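Local coordinates for competence/damage-inducible protein CinA (Agrobacterium tumefaciens, PDB 2A9S) that is of unknown function but belongs to the CinA family of competence- and damage-inducible proteins, at residues 41-46 with 157-162. Sequence-based numbering, arbitrary orientation.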
ATOM      1  N   GLY A  41      -2.228  -0.203   5.210  1.00  7.99           N
ATOM      2  CA  GLY A  41      -3.374  -1.091   5.463  1.00  9.36           C
ATOM      3  C   GLY A  41      -3.809  -1.017   6.932  1.00  9.52           C
ATOM      4  O   GLY A  41      -4.984  -0.818   7.254  1.00  9.87           O
ATOM      5  N   ALA A  42      -2.839  -1.154   7.826  1.00  9.92           N
ATOM      6  CA  ALA A  42      -3.102  -1.084   9.254  1.00 10.15           C
ATOM      7  C   ALA A  42      -3.670   0.272   9.683  1.00 10.27           C
ATOM      8  O   ALA A  42      -4.651   0.320  10.395  1.00 10.80           O
ATOM      9  CB  ALA A  42      -1.868  -1.466  10.063  1.00 10.12           C
ATOM     10  N   LEU A  43      -3.073   1.365   9.229  1.00  8.96           N
ATOM     11  CA  LEU A  43      -3.589   2.701   9.564  1.00  9.84           C
ATOM     12  C   LEU A  43      -5.027   2.915   9.079  1.00 10.31           C
ATOM     13  O   LEU A  43      -5.848   3.549   9.773  1.00 10.52           O
ATOM     14  CB  LEU A  43      -2.694   3.773   8.966  1.00  9.88           C
ATOM     15  CG  LEU A  43      -1.353   3.894   9.702  1.00 11.18           C
ATOM     16  CD1 LEU A  43      -0.384   4.605   8.774  1.00 12.32           C
ATOM     17  CD2 LEU A  43      -1.503   4.686  11.024  1.00 12.62           C
ATOM     18  N   THR A  44      -5.344   2.355   7.904  1.00  9.34           N
ATOM     19  CA  THR A  44      -6.645   2.637   7.304  1.00  9.86           C
ATOM     20  C   THR A  44      -7.706   1.632   7.782  1.00 10.34           C
ATOM     21  O   THR A  44      -8.860   1.700   7.370  1.00 11.02           O
ATOM     22  CB  THR A  44      -6.578   2.711   5.786  1.00 10.56           C
ATOM     23  OG1 THR A  44      -6.055   1.495   5.272  1.00  9.49           O
ATOM     24  CG2 THR A  44      -5.644   3.852   5.319  1.00 11.62           C
ATOM     25  N   GLU A  45      -7.332   0.717   8.679  1.00 10.98           N
ATOM     26  CA  GLU A  45      -8.345  -0.072   9.413  1.00 12.06           C
ATOM     27  C   GLU A  45      -9.199   0.807  10.372  1.00 13.00           C
ATOM     28  O   GLU A  45     -10.327   0.449  10.729  1.00 14.12           O
ATOM     29  CB  GLU A  45      -7.670  -1.213  10.185  1.00 12.12           C
ATOM     30  CG  GLU A  45      -7.325  -2.409   9.284  1.00 15.00           C
ATOM     31  CD  GLU A  45      -8.593  -3.129   8.782  1.00 19.39           C
ATOM     32  OE1 GLU A  45      -9.303  -3.812   9.596  1.00 19.87           O
ATOM     33  OE2 GLU A  45      -8.856  -3.035   7.569  1.00 20.39           O
ATOM     34  N   ILE A  46      -8.663   1.964  10.743  1.00 12.69           N
ATOM     35  CA  ILE A  46      -9.272   2.851  11.722  1.00 13.52           C
ATOM     36  C   ILE A  46     -10.258   3.859  11.103  1.00 13.75           C
ATOM     37  O   ILE A  46      -9.904   4.632  10.192  1.00 13.54           O
ATOM     38  CB  ILE A  46      -8.165   3.589  12.498  1.00 12.73           C
ATOM     39  CG1 ILE A  46      -7.089   2.591  13.007  1.00 13.88           C
ATOM     40  CG2 ILE A  46      -8.761   4.530  13.573  1.00 14.24           C
ATOM     41  CD1 ILE A  46      -7.586   1.536  13.945  1.00 13.61           C
ATOM     42  N   THR A 157       6.681  -1.974  14.525  1.00 11.49           N
ATOM     43  CA  THR A 157       7.776  -1.031  14.778  1.00 12.33           C
ATOM     44  C   THR A 157       7.555   0.295  14.037  1.00 12.15           C
ATOM     45  O   THR A 157       7.831   1.357  14.595  1.00 11.87           O
ATOM     46  CB  THR A 157       9.131  -1.650  14.390  1.00 11.69           C
ATOM     47  OG1 THR A 157       9.275  -2.927  15.043  1.00 13.03           O
ATOM     48  CG2 THR A 157      10.293  -0.707  14.766  1.00 11.79           C
ATOM     49  N   ALA A 158       7.078   0.222  12.787  1.00 11.04           N
ATOM     50  CA  ALA A 158       6.783   1.404  11.965  1.00 10.97           C
ATOM     51  C   ALA A 158       5.800   2.336  12.697  1.00 11.22           C
ATOM     52  O   ALA A 158       6.008   3.570  12.778  1.00 11.19           O
ATOM     53  CB  ALA A 158       6.205   0.953  10.638  1.00 11.75           C
ATOM     54  N   LEU A 159       4.752   1.737  13.262  1.00 11.48           N
ATOM     55  CA  LEU A 159       3.726   2.512  13.978  1.00 11.51           C
ATOM     56  C   LEU A 159       4.276   3.112  15.273  1.00 12.35           C
ATOM     57  O   LEU A 159       4.017   4.288  15.563  1.00 12.86           O
ATOM     58  CB  LEU A 159       2.466   1.662  14.216  1.00 11.32           C
ATOM     59  CG  LEU A 159       1.785   1.149  12.912  1.00 10.39           C
ATOM     60  CD1 LEU A 159       0.519   0.407  13.293  1.00 11.15           C
ATOM     61  CD2 LEU A 159       1.472   2.259  11.868  1.00 11.03           C
ATOM     62  N   GLU A 160       5.072   2.331  16.005  1.00 11.94           N
ATOM     63  CA  GLU A 160       5.793   2.817  17.198  1.00 14.16           C
ATOM     64  C   GLU A 160       6.635   4.050  16.892  1.00 13.63           C
ATOM     65  O   GLU A 160       6.602   5.049  17.636  1.00 15.00           O
ATOM     66  CB  GLU A 160       6.669   1.701  17.788  1.00 13.43           C
ATOM     67  CG  GLU A 160       5.823   0.593  18.427  1.00 16.16           C
ATOM     68  CD  GLU A 160       6.655  -0.636  18.811  1.00 15.75           C
ATOM     69  OE1 GLU A 160       7.839  -0.731  18.396  1.00 17.56           O
ATOM     70  OE2 GLU A 160       6.119  -1.503  19.537  1.00 18.98           O
ATOM     71  N   MET A 161       7.352   4.005  15.772  1.00 13.52           N
ATOM     72  CA  MET A 161       8.191   5.113  15.341  1.00 14.07           C
ATOM     73  C   MET A 161       7.429   6.372  14.942  1.00 14.95           C
ATOM     74  O   MET A 161       7.883   7.487  15.256  1.00 15.88           O
ATOM     75  CB  MET A 161       9.127   4.679  14.213  1.00 14.51           C
ATOM     76  CG  MET A 161      10.173   3.665  14.664  1.00 12.45           C
ATOM     77  SD  MET A 161      11.086   2.964  13.274  1.00 10.70           S
ATOM     78  CE  MET A 161      11.955   4.403  12.624  1.00 14.78           C
ATOM     79  N   LEU A 162       6.305   6.227  14.235  1.00 14.93           N
ATOM     80  CA  LEU A 162       5.447   7.386  13.936  1.00 15.42           C
ATOM     81  C   LEU A 162       5.024   8.090  15.232  1.00 16.90           C
ATOM     82  O   LEU A 162       5.086   9.334  15.336  1.00 16.90           O
ATOM     83  CB  LEU A 162       4.214   6.970  13.135  1.00 14.42           C
ATOM     84  CG  LEU A 162       4.472   6.763  11.648  1.00 13.89           C
ATOM     85  CD1 LEU A 162       3.173   6.196  10.977  1.00 13.68           C
ATOM     86  CD2 LEU A 162       4.899   8.073  11.009  1.00 12.05           C
TER
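The last turn of helix 38-43 meets the second half of helix 147-167 in the hydrophobic core of this alpha/beta CinA-family domain, where helix 147-167 lies on the mixed sheet and helix 38-43 comes up to its side. Leu43 and Leu159 form the heart of the contact, with the closest pair of CA atoms between the segments, 8.5 Å apart. Their side chains pass alongside each other in opposite directions, which brings Leu159 CD2 to 3.9 Å from Leu43 CG and equally close to Leu43 CD2. In Leu159, CD1 lies anti to CA (chi2 -176°), which extends it to 4.4 Å from Ala42 CB. The other methyl of Leu43, CD1, makes a looser contact at 4.5 Å from Leu162 CD1, about one turn further along helix 147-167. Leu159 also touches Ile17 of helix 8-24, while Leu162 rests on Phe102 and Val104 of strand 102-108, so the cluster joins three helices and the sheet. Leu43 to Ile46 form a type I beta turn, in which Glu45 makes a salt bridge with Arg151 of the second subunit. All four touching residues are buried and meet through carbon atoms alone, consistent with dispersion and water exclusion being what this small contact contributes.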